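Local coordinates for alpha-galactosidase (Lactobacillus brevis, PDB 3MI6), which probably hydrolyses terminal, non-reducing alpha-D-galactose residues of alpha-D-galactosides, among them galactose oligosaccharides, galactomannans and galactolipids, at residues 652-657 with 665-670; 429-434 with 453-458; 11-16 with 40-45. One frame throughout, in Å; residues are numbered along the deposited sequence.

Interaction 1. Residues 652-657 with 665-670; sequences TSWQVV and IAARYQ
Tyr669 reaches across from its own strand to Thr652 and Trp654 on the neighbouring one, and its side chain can be followed atom by atom. CB lies near the carbonyl oxygen of Thr652. CG, near the same oxygen, is set beside the backbone N (chi1 -45°), which swings the ring over the partner strand, and CD2 passes 3.3 Å from Thr652 O, with that oxygen at the ring's edge, near its plane. Next along the same side, CE2 sits over one face of the Trp654 indole, toward its rim, and CZ comes against Trp654 CH2. The pair is an offset edge-to-face stack, the edge of Tyr669 directed at the face of Trp654, with the centroids of the Tyr669 ring and of the six-membered ring of Trp654 4.9 Å apart and the planes at 67°; the exact spacing at the phenol end is doubtful. At the tip, OH hydrogen-bonds to the carbonyl oxygen of Ala595.

The backbone beneath illustrates the regular beta hairpin: strands 651-657 and 663-670 run antiparallel within the sheet of the C-terminal domain of this family 36 glycoside hydrolase. Thr652 with Tyr669, Trp654 with Ala667 and Val656 with Ile665 are the hydrogen-bonded pairs; the bond from Tyr669 N to Thr652 O, 2.8 Å long, is nearly straight at 171°. These pairs share the face carrying the aromatic stack, where Trp654 CZ3 also meets Ala667 CB at 3.9 Å and Val656 CG2 lies 4.2 Å from Ile665 CB. Phe599 and Phe638 meet the indole too, while Leu632 of helix 630-635 packs on Val656 and Ile665.

Ser653 with Arg668 and Gln655 with Ala666 are non-hydrogen-bonded pairs on the opposite face. There Ser653 CB and Arg668 CB come within 4.1 Å, whereas their polar ends part: Ser653 OG bonds to Asp642 and Arg668 NH1 to Gln730.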
# COMPACT_ATOMS: atom_id res chain seq x y z
N THR D 652 10.42 -8.80 17.97
CA THR D 652 9.42 -9.86 18.15
C THR D 652 9.13 -9.97 19.61
O THR D 652 10.06 -10.01 20.41
CB THR D 652 9.96 -11.24 17.70
OG1 THR D 652 10.05 -11.29 16.27
CG2 THR D 652 9.04 -12.37 18.15
N SER D 653 7.86 -10.05 20.00
CA SER D 653 7.57 -10.26 21.40
C SER D 653 6.32 -11.06 21.63
O SER D 653 5.37 -10.98 20.86
CB SER D 653 7.46 -8.92 22.14
OG SER D 653 6.28 -8.24 21.77
N TRP D 654 6.33 -11.83 22.71
CA TRP D 654 5.12 -12.52 23.12
C TRP D 654 4.99 -12.84 24.60
O TRP D 654 5.86 -12.51 25.42
CB TRP D 654 4.84 -13.77 22.28
CG TRP D 654 5.94 -14.53 21.56
CD1 TRP D 654 6.00 -14.83 20.20
CD2 TRP D 654 7.07 -15.15 22.15
NE1 TRP D 654 7.12 -15.60 19.92
CE2 TRP D 654 7.80 -15.80 21.09
CE3 TRP D 654 7.56 -15.21 23.44
CZ2 TRP D 654 8.96 -16.50 21.32
CZ3 TRP D 654 8.70 -15.89 23.65
CH2 TRP D 654 9.40 -16.54 22.61
N GLN D 655 3.87 -13.48 24.94
CA GLN D 655 3.49 -13.67 26.33
C GLN D 655 2.71 -14.97 26.55
O GLN D 655 1.83 -15.31 25.77
CB GLN D 655 2.63 -12.47 26.76
CG GLN D 655 2.60 -12.21 28.25
CD GLN D 655 1.70 -11.04 28.63
OE1 GLN D 655 1.17 -10.97 29.74
NE2 GLN D 655 1.52 -10.12 27.69
N VAL D 656 3.04 -15.69 27.62
CA VAL D 656 2.17 -16.77 28.08
C VAL D 656 1.52 -16.40 29.42
O VAL D 656 2.18 -15.84 30.30
CB VAL D 656 2.94 -18.09 28.25
CG1 VAL D 656 3.30 -18.65 26.90
CG2 VAL D 656 4.18 -17.88 29.08
N VAL D 657 0.22 -16.69 29.54
CA VAL D 657 -0.56 -16.33 30.71
C VAL D 657 -1.24 -17.57 31.31
O VAL D 657 -1.78 -18.41 30.58
CB VAL D 657 -1.66 -15.27 30.36
CG1 VAL D 657 -2.38 -14.79 31.60
CG2 VAL D 657 -1.07 -14.09 29.61
N ILE D 665 4.61 -14.73 31.79
CA ILE D 665 5.94 -14.40 31.32
C ILE D 665 5.90 -13.81 29.91
O ILE D 665 5.38 -14.42 28.98
CB ILE D 665 6.86 -15.59 31.36
CG1 ILE D 665 7.20 -15.91 32.82
CG2 ILE D 665 8.12 -15.31 30.58
CD1 ILE D 665 8.04 -17.15 33.02
N ALA D 666 6.43 -12.60 29.78
CA ALA D 666 6.53 -11.90 28.50
C ALA D 666 7.98 -11.88 28.05
O ALA D 666 8.90 -12.02 28.86
CB ALA D 666 5.99 -10.48 28.63
N ALA D 667 8.20 -11.72 26.76
CA ALA D 667 9.56 -11.66 26.26
C ALA D 667 9.57 -10.75 25.07
O ALA D 667 8.68 -10.84 24.24
CB ALA D 667 10.04 -13.03 25.88
N ARG D 668 10.56 -9.87 25.02
CA ARG D 668 10.81 -9.01 23.87
C ARG D 668 12.20 -9.32 23.34
O ARG D 668 13.18 -9.30 24.08
CB ARG D 668 10.72 -7.56 24.30
CG ARG D 668 10.84 -6.55 23.22
CD ARG D 668 10.69 -5.17 23.83
NE ARG D 668 10.69 -4.10 22.84
CZ ARG D 668 11.76 -3.41 22.47
NH1 ARG D 668 12.94 -3.67 23.02
NH2 ARG D 668 11.66 -2.46 21.56
N TYR D 669 12.29 -9.62 22.06
CA TYR D 669 13.57 -9.88 21.41
C TYR D 669 13.79 -8.82 20.35
O TYR D 669 12.92 -8.58 19.53
CB TYR D 669 13.56 -11.27 20.75
CG TYR D 669 12.98 -12.37 21.62
CD1 TYR D 669 13.80 -13.18 22.36
CD2 TYR D 669 11.61 -12.57 21.70
CE1 TYR D 669 13.29 -14.17 23.16
CE2 TYR D 669 11.08 -13.56 22.50
CZ TYR D 669 11.92 -14.36 23.22
OH TYR D 669 11.44 -15.37 24.03
N GLN D 670 14.95 -8.19 20.36
CA GLN D 670 15.28 -7.27 19.29
C GLN D 670 16.42 -7.89 18.52
O GLN D 670 17.39 -8.38 19.13
CB GLN D 670 15.66 -5.90 19.83
CG GLN D 670 15.87 -4.83 18.77
CD GLN D 670 16.31 -3.48 19.37
OE1 GLN D 670 17.35 -3.41 20.04
NE2 GLN D 670 15.52 -2.42 19.12

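Interaction 2. Residues 429-434 with 453-458; sequences PDWLIH and RPEVVD
Trp431 packs against Val456, Glu455 and Arg453 where a loop of the (beta/alpha)8 barrel meets the start of a barrel helix. The short 3-10 turn 429-431 belongs to the long excursion after barrel strand 408-413, and helix 454-471 leads on to the next parallel strand, 475-478, so the contact lies within one beta-alpha-beta crossover. The side chain of Val456 is about 10 Å from that of Trp478, a residue predicted to bind substrate.

Apolar packing centres on the indole. One methyl of Val456, CG2, stands over a face of the ring system in a CH-pi contact, 3.9 Å from the centroid of the five-membered ring and 17° off its normal. It is put there by a first torsion that sets CG1 anti to the backbone N (chi1 175°) and leaves CG2 beside that N. Glu455 contributes the aliphatic part of its chain, with CG 3.9 Å from Trp431 CZ2. His428 stacks on the same tryptophan and Tyr459 meets it edge-to-face, so aromatic neighbours add to its burial.

The electrostatic part is a salt-bridge network with Arg453 in the middle. NH1 lies 3.4 Å from Asp430 OD1, a loose pairing in which the carboxylate and guanidinium planes are 79° apart rather than side by side. Within its own segment the same NH1 makes a salt bridge to Glu455 OE2 at 2.8 Å, although as a hydrogen bond it is weak. One positive group thus lies between two acids, probably easing the repulsion between them, and Glu455 OE1 has a second partner in Arg491.

Close polar approach without bonding completes the junction. Arg453 stands at the N-cap of the helix, and over one face of its guanidinium sits the backbone oxygen of Asp430, 3.4 Å from NH2.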
# COMPACT_ATOMS: atom_id res chain seq x y z
N PRO D 429 14.31 -56.22 -1.74
CA PRO D 429 14.51 -55.08 -2.65
C PRO D 429 13.18 -54.56 -3.16
O PRO D 429 13.03 -53.35 -3.38
CB PRO D 429 15.32 -55.69 -3.80
CG PRO D 429 16.01 -56.87 -3.21
CD PRO D 429 15.06 -57.41 -2.16
N ASP D 430 12.22 -55.46 -3.35
CA ASP D 430 10.90 -55.12 -3.88
C ASP D 430 10.09 -54.21 -2.94
O ASP D 430 8.95 -53.86 -3.24
CB ASP D 430 10.08 -56.38 -4.21
CG ASP D 430 9.74 -57.21 -2.97
OD1 ASP D 430 8.53 -57.47 -2.74
OD2 ASP D 430 10.67 -57.61 -2.24
N TRP D 431 10.69 -53.83 -1.81
CA TRP D 431 10.04 -52.97 -0.83
C TRP D 431 10.30 -51.47 -1.06
O TRP D 431 9.56 -50.63 -0.54
CB TRP D 431 10.46 -53.36 0.59
CG TRP D 431 9.72 -54.54 1.14
CD1 TRP D 431 8.92 -55.42 0.46
CD2 TRP D 431 9.71 -54.98 2.51
NE1 TRP D 431 8.41 -56.37 1.32
CE2 TRP D 431 8.89 -56.12 2.58
CE3 TRP D 431 10.32 -54.51 3.68
CZ2 TRP D 431 8.65 -56.80 3.78
CZ3 TRP D 431 10.09 -55.19 4.87
CH2 TRP D 431 9.26 -56.32 4.91
N LEU D 432 11.37 -51.13 -1.80
CA LEU D 432 11.63 -49.77 -2.28
C LEU D 432 10.57 -49.26 -3.26
O LEU D 432 10.38 -49.84 -4.32
CB LEU D 432 12.96 -49.74 -3.05
CG LEU D 432 14.17 -49.07 -2.42
CD1 LEU D 432 14.82 -50.04 -1.49
CD2 LEU D 432 15.15 -48.65 -3.50
N ILE D 433 9.92 -48.16 -2.93
CA ILE D 433 9.08 -47.47 -3.90
C ILE D 433 9.85 -47.13 -5.18
O ILE D 433 10.73 -46.26 -5.18
CB ILE D 433 8.52 -46.18 -3.32
CG1 ILE D 433 7.64 -46.50 -2.11
CG2 ILE D 433 7.73 -45.42 -4.37
CD1 ILE D 433 6.85 -45.32 -1.60
N HIS D 434 9.52 -47.80 -6.27
CA HIS D 434 10.26 -47.59 -7.51
C HIS D 434 9.37 -47.79 -8.72
O HIS D 434 8.62 -48.75 -8.78
CB HIS D 434 11.42 -48.57 -7.58
CG HIS D 434 12.21 -48.46 -8.84
ND1 HIS D 434 12.21 -49.44 -9.81
CD2 HIS D 434 13.02 -47.47 -9.30
CE1 HIS D 434 12.99 -49.07 -10.80
NE2 HIS D 434 13.50 -47.88 -10.52
N ARG D 453 2.15 -51.36 1.80
CA ARG D 453 2.09 -52.80 2.01
C ARG D 453 2.01 -53.14 3.49
O ARG D 453 2.87 -52.76 4.27
CB ARG D 453 3.34 -53.46 1.43
CG ARG D 453 3.58 -53.20 -0.02
CD ARG D 453 5.05 -53.34 -0.33
NE ARG D 453 5.27 -53.63 -1.74
CZ ARG D 453 5.63 -54.82 -2.21
NH1 ARG D 453 5.83 -55.84 -1.38
NH2 ARG D 453 5.80 -54.99 -3.52
N PRO D 454 0.96 -53.86 3.87
CA PRO D 454 0.81 -54.29 5.27
C PRO D 454 1.93 -55.21 5.75
O PRO D 454 2.14 -55.33 6.95
CB PRO D 454 -0.54 -55.01 5.27
CG PRO D 454 -1.29 -54.37 4.15
CD PRO D 454 -0.27 -54.07 3.09
N GLU D 455 2.65 -55.85 4.84
CA GLU D 455 3.79 -56.66 5.29
C GLU D 455 4.88 -55.74 5.83
O GLU D 455 5.60 -56.09 6.76
CB GLU D 455 4.31 -57.61 4.19
CG GLU D 455 4.85 -56.96 2.91
CD GLU D 455 3.83 -56.92 1.75
OE1 GLU D 455 2.60 -56.77 2.01
OE2 GLU D 455 4.26 -57.03 0.58
N VAL D 456 4.99 -54.56 5.25
CA VAL D 456 6.00 -53.60 5.66
C VAL D 456 5.72 -53.04 7.06
O VAL D 456 6.63 -52.97 7.89
CB VAL D 456 6.13 -52.45 4.65
CG1 VAL D 456 7.09 -51.39 5.16
CG2 VAL D 456 6.60 -52.99 3.31
N VAL D 457 4.48 -52.66 7.32
CA VAL D 457 4.10 -52.13 8.62
C VAL D 457 4.35 -53.16 9.74
O VAL D 457 4.84 -52.81 10.82
CB VAL D 457 2.63 -51.60 8.62
CG1 VAL D 457 2.23 -51.07 9.98
CG2 VAL D 457 2.47 -50.48 7.60
N ASP D 458 4.06 -54.43 9.45
CA ASP D 458 4.25 -55.54 10.40
C ASP D 458 5.71 -55.73 10.77
O ASP D 458 6.04 -55.96 11.93
CB ASP D 458 3.71 -56.85 9.83
CG ASP D 458 2.19 -56.91 9.80
OD1 ASP D 458 1.52 -56.12 10.52
OD2 ASP D 458 1.67 -57.77 9.04

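Interaction 3. Residues 11-16 with 40-45; sequences TFHLQT and IHVQPT
Thr11 and Gln15 each reach from a strand to a carbonyl of the 40-45 segment, and these two hydrogen bonds lead the polar part of the contact. Thr11 OG1 donates to Pro44 O at 2.9 Å; the hydroxyl lies in the carbonyl plane, with a C=O...donor angle of 158°. A first torsion of -56° places OG1 beside the backbone N and turns it to that oxygen. A valine at Thr11 would bring no hydroxyl, and Pro44 O would probably lose its mate from the strand, leaving this end of the loop less firmly tied. Farther along, Gln15 NE2 gives a weak hydrogen bond to Ile40 O, 2.9 Å long but bent to 126°. The same Ile40 O also lies at the edge of the His13 ring, near its plane, 3.6 Å from His13 NE2, an approach that does not count as a hydrogen bond.

Strand 11-15 is an inner strand of a four-stranded antiparallel meander at the start of the chain, and 40-45, which follows its last strand, 31-36, runs back across one face of this small sheet. The CA atoms of His13 and Val42 are 7.2 Å apart, too far for strand pairing, so side chains bridge the gap. Thr11, His13 and Gln15 point to the loop; on the other face, Leu14 packs on strand 146-154 of the large sheet in the N-terminal half.

Van der Waals contacts fill the middle. Val42 CG2 lies over the centre of the His13 ring, 4.3 Å above its plane, and the same methyl is 4.0 Å from Gln15 CD, so one branch touches both side chains.

The outward side of the loop faces a second copy of the protein. Gln43 NE2 hydrogen-bonds to Glu706 of that second subunit, and the ring of His41 meets Tyr703 of the same neighbouring chain.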
# COMPACT_ATOMS: atom_id res chain seq x y z
N THR D 11 -33.62 -26.98 7.20
CA THR D 11 -32.64 -25.97 7.54
C THR D 11 -31.79 -26.43 8.71
O THR D 11 -32.28 -26.60 9.83
CB THR D 11 -33.33 -24.68 7.93
OG1 THR D 11 -34.20 -24.26 6.88
CG2 THR D 11 -32.30 -23.61 8.19
N PHE D 12 -30.51 -26.64 8.44
CA PHE D 12 -29.55 -27.05 9.44
C PHE D 12 -28.74 -25.85 9.84
O PHE D 12 -28.19 -25.14 8.99
CB PHE D 12 -28.67 -28.15 8.88
CG PHE D 12 -29.44 -29.31 8.37
CD1 PHE D 12 -29.69 -30.40 9.19
CD2 PHE D 12 -29.97 -29.30 7.09
CE1 PHE D 12 -30.43 -31.46 8.72
CE2 PHE D 12 -30.70 -30.35 6.63
CZ PHE D 12 -30.93 -31.44 7.44
N HIS D 13 -28.65 -25.64 11.14
CA HIS D 13 -28.08 -24.46 11.71
C HIS D 13 -27.25 -24.89 12.90
O HIS D 13 -27.77 -25.34 13.91
CB HIS D 13 -29.22 -23.54 12.12
CG HIS D 13 -28.79 -22.20 12.63
ND1 HIS D 13 -27.68 -22.02 13.43
CD2 HIS D 13 -29.36 -20.98 12.49
CE1 HIS D 13 -27.57 -20.74 13.75
NE2 HIS D 13 -28.58 -20.09 13.19
N LEU D 14 -25.94 -24.77 12.77
CA LEU D 14 -24.99 -25.05 13.84
C LEU D 14 -24.64 -23.79 14.69
O LEU D 14 -24.29 -22.73 14.15
CB LEU D 14 -23.73 -25.66 13.21
CG LEU D 14 -23.79 -27.11 12.71
CD1 LEU D 14 -24.73 -27.30 11.54
CD2 LEU D 14 -22.39 -27.63 12.36
N GLN D 15 -24.75 -23.91 16.01
CA GLN D 15 -24.41 -22.82 16.93
C GLN D 15 -23.33 -23.19 17.94
O GLN D 15 -23.51 -24.10 18.76
CB GLN D 15 -25.63 -22.32 17.71
CG GLN D 15 -26.59 -21.48 16.89
CD GLN D 15 -27.54 -20.71 17.78
OE1 GLN D 15 -27.97 -21.21 18.81
NE2 GLN D 15 -27.86 -19.49 17.39
N THR D 16 -22.21 -22.49 17.86
CA THR D 16 -21.18 -22.59 18.89
C THR D 16 -21.46 -21.46 19.89
O THR D 16 -22.48 -20.76 19.78
CB THR D 16 -19.77 -22.47 18.28
OG1 THR D 16 -19.74 -21.40 17.33
CG2 THR D 16 -19.40 -23.74 17.56
N ILE D 40 -26.03 -15.87 15.01
CA ILE D 40 -27.32 -15.20 14.80
C ILE D 40 -28.45 -16.14 15.23
O ILE D 40 -28.24 -17.32 15.43
CB ILE D 40 -27.51 -14.67 13.35
CG1 ILE D 40 -27.82 -15.80 12.37
CG2 ILE D 40 -26.30 -13.88 12.91
CD1 ILE D 40 -28.02 -15.32 10.94
N HIS D 41 -29.65 -15.60 15.37
CA HIS D 41 -30.75 -16.35 15.97
C HIS D 41 -31.24 -17.50 15.11
O HIS D 41 -31.20 -17.43 13.89
CB HIS D 41 -31.91 -15.41 16.29
CG HIS D 41 -31.89 -14.89 17.69
ND1 HIS D 41 -31.80 -13.54 17.98
CD2 HIS D 41 -31.95 -15.52 18.88
CE1 HIS D 41 -31.80 -13.38 19.29
NE2 HIS D 41 -31.89 -14.56 19.86
N VAL D 42 -31.70 -18.57 15.75
CA VAL D 42 -32.33 -19.66 15.01
C VAL D 42 -33.67 -19.25 14.40
O VAL D 42 -34.48 -18.58 15.05
CB VAL D 42 -32.53 -20.93 15.87
CG1 VAL D 42 -33.20 -22.00 15.04
CG2 VAL D 42 -31.20 -21.44 16.41
N GLN D 43 -33.90 -19.65 13.15
CA GLN D 43 -35.11 -19.28 12.42
C GLN D 43 -35.42 -20.40 11.46
O GLN D 43 -34.51 -21.05 10.96
CB GLN D 43 -34.88 -18.00 11.62
CG GLN D 43 -34.71 -16.75 12.46
CD GLN D 43 -36.01 -15.99 12.66
OE1 GLN D 43 -37.09 -16.58 12.69
NE2 GLN D 43 -35.90 -14.67 12.80
N PRO D 44 -36.71 -20.63 11.18
CA PRO D 44 -37.13 -21.80 10.40
C PRO D 44 -36.55 -21.74 9.01
O PRO D 44 -36.05 -22.72 8.48
CB PRO D 44 -38.65 -21.64 10.33
CG PRO D 44 -39.00 -20.71 11.43
CD PRO D 44 -37.86 -19.77 11.52
N THR D 45 -36.63 -20.55 8.42
CA THR D 45 -36.17 -20.34 7.07
C THR D 45 -35.52 -18.95 7.00
O THR D 45 -35.78 -18.10 7.85
CB THR D 45 -37.35 -20.43 6.10
OG1 THR D 45 -36.87 -20.56 4.76
CG2 THR D 45 -38.23 -19.18 6.21

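The three contacts belong to different parts of the chain, with centres 40 to 50 Å apart, and share no strand or helix. Interactions 1 and 2 lie on opposite sides of the chain's centre. Interaction 1 is the most buried and joins neighbouring strands through regular backbone bonds, with aromatic packing added on one face. Interaction 2, also largely buried but with exposed Asp430 at its margin, has no hydrogen bond across it and relies on a CH-pi contact and loose ion pairing. Interaction 3, only partly buried, uses side chains to reach backbone carbonyls, and alone of the three borders a second subunit.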